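PDB 5KCI: uncharacterized protein YPL067C from Saccharomyces cerevisiae, which is of unknown function but, as a cytoplasmic yeast protein of the DUF3605 family linked to the histidine triad, possibly binds phosphate-bearing ligands. Local coordinates for residues Tyr87-Asn92 against Val103-Trp108; Phe152-Glu157 against His166-Leu171. All coordinates share one frame; numbering follows the deposited sequence.

Interaction 1 (Tyr87-Asn92 against Val103-Trp108); sequences YAVRAN and VHLVLW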
# COMPACT_ATOMS: atom_id res chain seq x y z
N TYR A 87 9.18 7.68 0.72
CA TYR A 87 7.99 6.89 0.48
C TYR A 87 6.98 7.71 -0.30
O TYR A 87 7.10 8.93 -0.45
CB TYR A 87 7.39 6.39 1.81
CG TYR A 87 7.07 7.48 2.79
CD1 TYR A 87 5.86 8.17 2.76
CD2 TYR A 87 7.99 7.82 3.77
CE1 TYR A 87 5.58 9.18 3.69
CE2 TYR A 87 7.72 8.83 4.69
CZ TYR A 87 6.53 9.51 4.64
OH TYR A 87 6.28 10.51 5.57
N ALA A 88 5.95 7.03 -0.80
CA ALA A 88 4.88 7.68 -1.53
C ALA A 88 3.63 6.82 -1.44
O ALA A 88 3.71 5.60 -1.53
CB ALA A 88 5.27 7.91 -2.99
N VAL A 89 2.48 7.47 -1.28
CA VAL A 89 1.20 6.78 -1.22
C VAL A 89 0.40 7.16 -2.46
O VAL A 89 0.33 8.34 -2.83
CB VAL A 89 0.45 7.08 0.09
CG1 VAL A 89 0.19 8.54 0.24
CG2 VAL A 89 -0.86 6.30 0.14
N ARG A 90 -0.17 6.16 -3.13
CA ARG A 90 -0.97 6.34 -4.33
C ARG A 90 -2.25 5.54 -4.20
O ARG A 90 -2.31 4.55 -3.47
CB ARG A 90 -0.22 5.87 -5.59
CG ARG A 90 1.05 6.64 -5.88
CD ARG A 90 0.75 7.97 -6.51
NE ARG A 90 1.95 8.71 -6.90
CZ ARG A 90 2.69 9.46 -6.08
NH1 ARG A 90 2.37 9.56 -4.80
NH2 ARG A 90 3.76 10.09 -6.54
N ALA A 91 -3.31 5.99 -4.88
CA ALA A 91 -4.48 5.15 -5.04
C ALA A 91 -4.15 4.01 -6.01
O ALA A 91 -3.47 4.22 -7.01
CB ALA A 91 -5.67 5.97 -5.56
N ASN A 92 -4.59 2.80 -5.69
CA ASN A 92 -4.42 1.67 -6.61
C ASN A 92 -5.34 1.88 -7.81
O ASN A 92 -6.55 2.04 -7.65
CB ASN A 92 -4.73 0.33 -5.93
CG ASN A 92 -4.25 -0.87 -6.76
OD1 ASN A 92 -4.32 -0.85 -8.00
ND2 ASN A 92 -3.78 -1.91 -6.09
N VAL A 103 -11.13 1.32 0.60
CA VAL A 103 -10.29 2.08 -0.30
C VAL A 103 -8.96 1.36 -0.36
O VAL A 103 -8.41 1.01 0.68
CB VAL A 103 -10.12 3.52 0.21
CG1 VAL A 103 -9.17 4.29 -0.63
CG2 VAL A 103 -11.49 4.23 0.21
N HIS A 104 -8.47 1.13 -1.57
CA HIS A 104 -7.25 0.33 -1.77
C HIS A 104 -6.13 1.27 -2.17
O HIS A 104 -6.12 1.78 -3.31
CB HIS A 104 -7.52 -0.71 -2.86
CG HIS A 104 -6.43 -1.69 -3.05
ND1 HIS A 104 -6.61 -2.85 -3.77
CD2 HIS A 104 -5.14 -1.70 -2.63
CE1 HIS A 104 -5.48 -3.53 -3.80
NE2 HIS A 104 -4.56 -2.85 -3.13
N LEU A 105 -5.20 1.51 -1.26
CA LEU A 105 -4.05 2.37 -1.53
C LEU A 105 -2.80 1.51 -1.65
O LEU A 105 -2.80 0.36 -1.23
CB LEU A 105 -3.83 3.40 -0.42
CG LEU A 105 -5.04 4.26 -0.03
CD1 LEU A 105 -4.65 5.22 1.09
CD2 LEU A 105 -5.56 5.02 -1.24
N VAL A 106 -1.76 2.10 -2.22
CA VAL A 106 -0.44 1.47 -2.34
C VAL A 106 0.56 2.43 -1.73
O VAL A 106 0.59 3.61 -2.08
CB VAL A 106 -0.07 1.15 -3.79
CG1 VAL A 106 1.34 0.45 -3.83
CG2 VAL A 106 -1.13 0.27 -4.43
N LEU A 107 1.37 1.91 -0.83
CA LEU A 107 2.45 2.63 -0.17
C LEU A 107 3.79 2.10 -0.67
O LEU A 107 4.19 0.99 -0.31
CB LEU A 107 2.35 2.43 1.34
CG LEU A 107 3.50 2.94 2.19
CD1 LEU A 107 3.64 4.45 2.09
CD2 LEU A 107 3.25 2.52 3.67
N TRP A 108 4.48 2.92 -1.43
CA TRP A 108 5.81 2.63 -1.98
C TRP A 108 6.88 3.13 -1.01
O TRP A 108 6.76 4.22 -0.44
CB TRP A 108 5.97 3.30 -3.34
CG TRP A 108 5.00 2.84 -4.34
CD1 TRP A 108 3.78 3.38 -4.62
CD2 TRP A 108 5.15 1.71 -5.20
NE1 TRP A 108 3.16 2.66 -5.63
CE2 TRP A 108 4.00 1.63 -6.00
CE3 TRP A 108 6.17 0.76 -5.38
CZ2 TRP A 108 3.83 0.63 -6.95
CZ3 TRP A 108 6.00 -0.22 -6.33
CH2 TRP A 108 4.84 -0.29 -7.09
O HOH W 1 -8.24 2.87 -5.45
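The beta hairpin at one edge of the four-stranded antiparallel sheet sets A88 and R90 against W108 and V106 in hydrogen-bonded pairs, with the non-hydrogen-bonded pair V89 and L107 between them. W108 N reaches A88 O at 2.8 Å, and R90 N meets V106 O at 2.9 Å. The ladder outlasts the strand, for N92 N bonds H104 O at 3.0 Å, while water 1 donates both to that oxygen and to N92 O. Residues alternate between two faces. On one, V89 CG2 touches L105 CD1 at 4.1 Å, and L191 of helix 180-193 packs on V89; on the other, V106 CG1 lies over the rim of the W108 indole, and L64 of helix 56-64 packs on A88, R90 and W108. R90 doubles back along its own strand: NH1 donates to V89 O at 3.1 Å, the oxygen in the guanidinium plane although the nitrogen stands above the carbonyl plane.

At the far end N92 leans on H104. With CG anti to the backbone N (chi1 -167°), its CB makes a CH-pi contact over the imidazole face, 4.0 Å from the centroid, and ND2 lies over the rim, the amide turned 62° from the ring. N92 OD1 bonds F94 N, while H104 pairs through ND1 with Y96 N and through NE2 with H168 ND1. A leucine at H104 would probably strip Y96 N and H168 ND1 of their mates and deprive N92 of its flat support. Gripped at both nitrogens and backed by an amide, this buried imidazole is probably held against rotation and so helps to position H168.

Interaction 2 (Phe152-Glu157 against His166-Leu171); sequences FVNYPE and HAHVLL. With SO4 (sulfate ion), chain D.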
# COMPACT_ATOMS: atom_id res chain seq x y z
N PHE A 152 -1.10 -5.31 3.75
CA PHE A 152 -0.40 -6.54 3.42
C PHE A 152 0.60 -6.26 2.33
O PHE A 152 0.49 -5.31 1.56
CB PHE A 152 -1.34 -7.65 2.95
CG PHE A 152 -2.15 -7.29 1.73
CD1 PHE A 152 -3.34 -6.56 1.84
CD2 PHE A 152 -1.77 -7.72 0.48
CE1 PHE A 152 -4.06 -6.24 0.72
CE2 PHE A 152 -2.49 -7.41 -0.65
CZ PHE A 152 -3.64 -6.68 -0.54
N VAL A 153 1.58 -7.15 2.26
CA VAL A 153 2.58 -7.12 1.21
C VAL A 153 2.48 -8.43 0.45
O VAL A 153 2.62 -9.50 1.05
CB VAL A 153 3.99 -6.92 1.78
CG1 VAL A 153 5.00 -7.06 0.68
CG2 VAL A 153 4.08 -5.54 2.44
N ASN A 154 2.26 -8.36 -0.85
CA ASN A 154 2.14 -9.56 -1.65
C ASN A 154 3.46 -10.32 -1.68
O ASN A 154 4.55 -9.74 -1.74
CB ASN A 154 1.72 -9.22 -3.07
CG ASN A 154 0.20 -9.14 -3.22
OD1 ASN A 154 -0.54 -9.72 -2.43
ND2 ASN A 154 -0.24 -8.49 -4.27
N TYR A 155 3.34 -11.63 -1.59
CA TYR A 155 4.51 -12.52 -1.62
C TYR A 155 5.20 -12.44 -2.97
O TYR A 155 4.61 -12.02 -3.96
CB TYR A 155 4.11 -13.96 -1.36
CG TYR A 155 3.32 -14.18 -0.08
CD1 TYR A 155 3.92 -14.06 1.14
CD2 TYR A 155 1.97 -14.55 -0.12
CE1 TYR A 155 3.24 -14.27 2.32
CE2 TYR A 155 1.27 -14.77 1.06
CZ TYR A 155 1.92 -14.63 2.28
OH TYR A 155 1.28 -14.84 3.48
N PRO A 156 6.44 -12.94 -3.05
CA PRO A 156 7.12 -12.97 -4.36
C PRO A 156 6.33 -13.64 -5.47
O PRO A 156 6.35 -13.15 -6.61
CB PRO A 156 8.41 -13.74 -4.04
CG PRO A 156 8.72 -13.34 -2.61
CD PRO A 156 7.33 -13.25 -1.93
N GLU A 157 5.65 -14.76 -5.21
CA GLU A 157 4.95 -15.43 -6.30
C GLU A 157 3.69 -14.69 -6.73
O GLU A 157 3.08 -15.09 -7.73
CB GLU A 157 4.58 -16.88 -5.92
CG GLU A 157 3.56 -17.01 -4.79
CD GLU A 157 4.13 -16.85 -3.40
OE1 GLU A 157 5.37 -16.64 -3.26
OE2 GLU A 157 3.34 -16.96 -2.44
N HIS A 166 6.46 -2.25 -1.94
CA HIS A 166 5.16 -1.63 -1.84
C HIS A 166 4.24 -2.49 -1.00
O HIS A 166 4.27 -3.73 -1.09
CB HIS A 166 4.51 -1.37 -3.20
CG HIS A 166 4.52 -2.56 -4.12
ND1 HIS A 166 5.68 -3.06 -4.67
CD2 HIS A 166 3.51 -3.31 -4.61
CE1 HIS A 166 5.38 -4.09 -5.44
NE2 HIS A 166 4.07 -4.26 -5.42
N ALA A 167 3.45 -1.80 -0.17
CA ALA A 167 2.45 -2.40 0.69
C ALA A 167 1.08 -1.96 0.22
O ALA A 167 0.90 -0.82 -0.22
CB ALA A 167 2.64 -2.01 2.16
N HIS A 168 0.13 -2.87 0.29
CA HIS A 168 -1.27 -2.56 0.06
C HIS A 168 -1.86 -2.09 1.38
O HIS A 168 -1.78 -2.79 2.39
CB HIS A 168 -1.98 -3.77 -0.51
CG HIS A 168 -1.43 -4.20 -1.83
ND1 HIS A 168 -1.95 -3.75 -3.02
CD2 HIS A 168 -0.36 -4.97 -2.15
CE1 HIS A 168 -1.25 -4.25 -4.02
NE2 HIS A 168 -0.28 -5.00 -3.52
N VAL A 169 -2.39 -0.87 1.39
CA VAL A 169 -2.93 -0.25 2.59
C VAL A 169 -4.41 -0.04 2.32
O VAL A 169 -4.76 0.68 1.38
CB VAL A 169 -2.27 1.10 2.91
CG1 VAL A 169 -2.92 1.77 4.08
CG2 VAL A 169 -0.76 0.93 3.19
N LEU A 170 -5.24 -0.69 3.12
CA LEU A 170 -6.69 -0.66 2.97
C LEU A 170 -7.28 0.18 4.08
O LEU A 170 -6.93 0.01 5.24
CB LEU A 170 -7.28 -2.08 3.06
CG LEU A 170 -6.64 -3.12 2.13
CD1 LEU A 170 -7.40 -4.42 2.24
CD2 LEU A 170 -6.62 -2.67 0.71
N LEU A 171 -8.23 1.05 3.69
CA LEU A 171 -8.91 1.93 4.63
C LEU A 171 -10.39 1.66 4.49
O LEU A 171 -10.90 1.69 3.37
CB LEU A 171 -8.65 3.40 4.32
CG LEU A 171 -7.20 3.86 4.24
CD1 LEU A 171 -7.15 5.34 4.00
CD2 LEU A 171 -6.46 3.45 5.49
S SO4 D . 1.59 -6.25 -6.41
O1 SO4 D . 2.82 -5.93 -7.17
O2 SO4 D . 1.78 -6.24 -4.97
O3 SO4 D . 0.54 -5.27 -6.73
O4 SO4 D . 1.12 -7.58 -6.79
O HOH W 2 2.89 -5.87 -2.26
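N154, from the loop that leaves strand 149-152, and H166 and H168, from strand 165-172, converge on a single sulfate ion, probably picked up from the crystallisation liquor. H168 NE2 donates to sulfate O2 at 2.8 Å in a nearly straight bond (172°), with a weak second bond to O3, and H166 NE2 donates to O1 at 2.7 Å. Sulfur lies in the plane of both imidazoles, so each ring meets the ion with its edge. N154 ND2 forks between O4, at 3.0 Å, and O2, at 3.1 Å. Water 2 also donates to O2, while accepting from N154 N and donating to H166 O, tying loop and strand together beside the ion; S160 N adds a further bond to the sulfate.

Behind this shell, F152 and H168 form an antiparallel hydrogen-bonded pair. The phenyl of F152, with CG between the backbone N and carbonyl carbon (chi1 58°), turns its face to H168, whose CB stands over it, 3.5 Å from the centroid, in a CH-pi contact. The ring planes are only 10° apart, but the imidazole is displaced so far that mainly CB sits over the phenyl. L170 CD1 meets the phenyl edge at CE1, and on the other side of the strand V153 CG2 touches A167 CB at 3.8 Å. Farther out, I164 O bonds H166 ND1 and Y96 OH bonds N154 ND2, which probably fixes how that ring and that amide are turned. Donating together to a tetrahedral anion, this H-x-H pair, with L170 at the next alternate position, is consistent with a phosphate-binding pocket like that of histidine-triad proteins.

How the interactions relate
Both interactions lie in one antiparallel sheet: 87-92 is paired with 103-108 at one edge, while 152-157 meets 166-171 near the other, and the inner strands 102-109 and 165-172 are neighbours. Both are largely buried, yet interaction 1 is a regular ladder whose R90 and A91 are exposed, whereas interaction 2 keeps a single beta bridge before its loop peels off to help hold an anion. Backbone bonds and apolar packing dominate the first; imidazole, amide and water donors mark the second. They join through H104 and H168, and again where W108 and V106 pack on H166, so the hairpin backs the anion site.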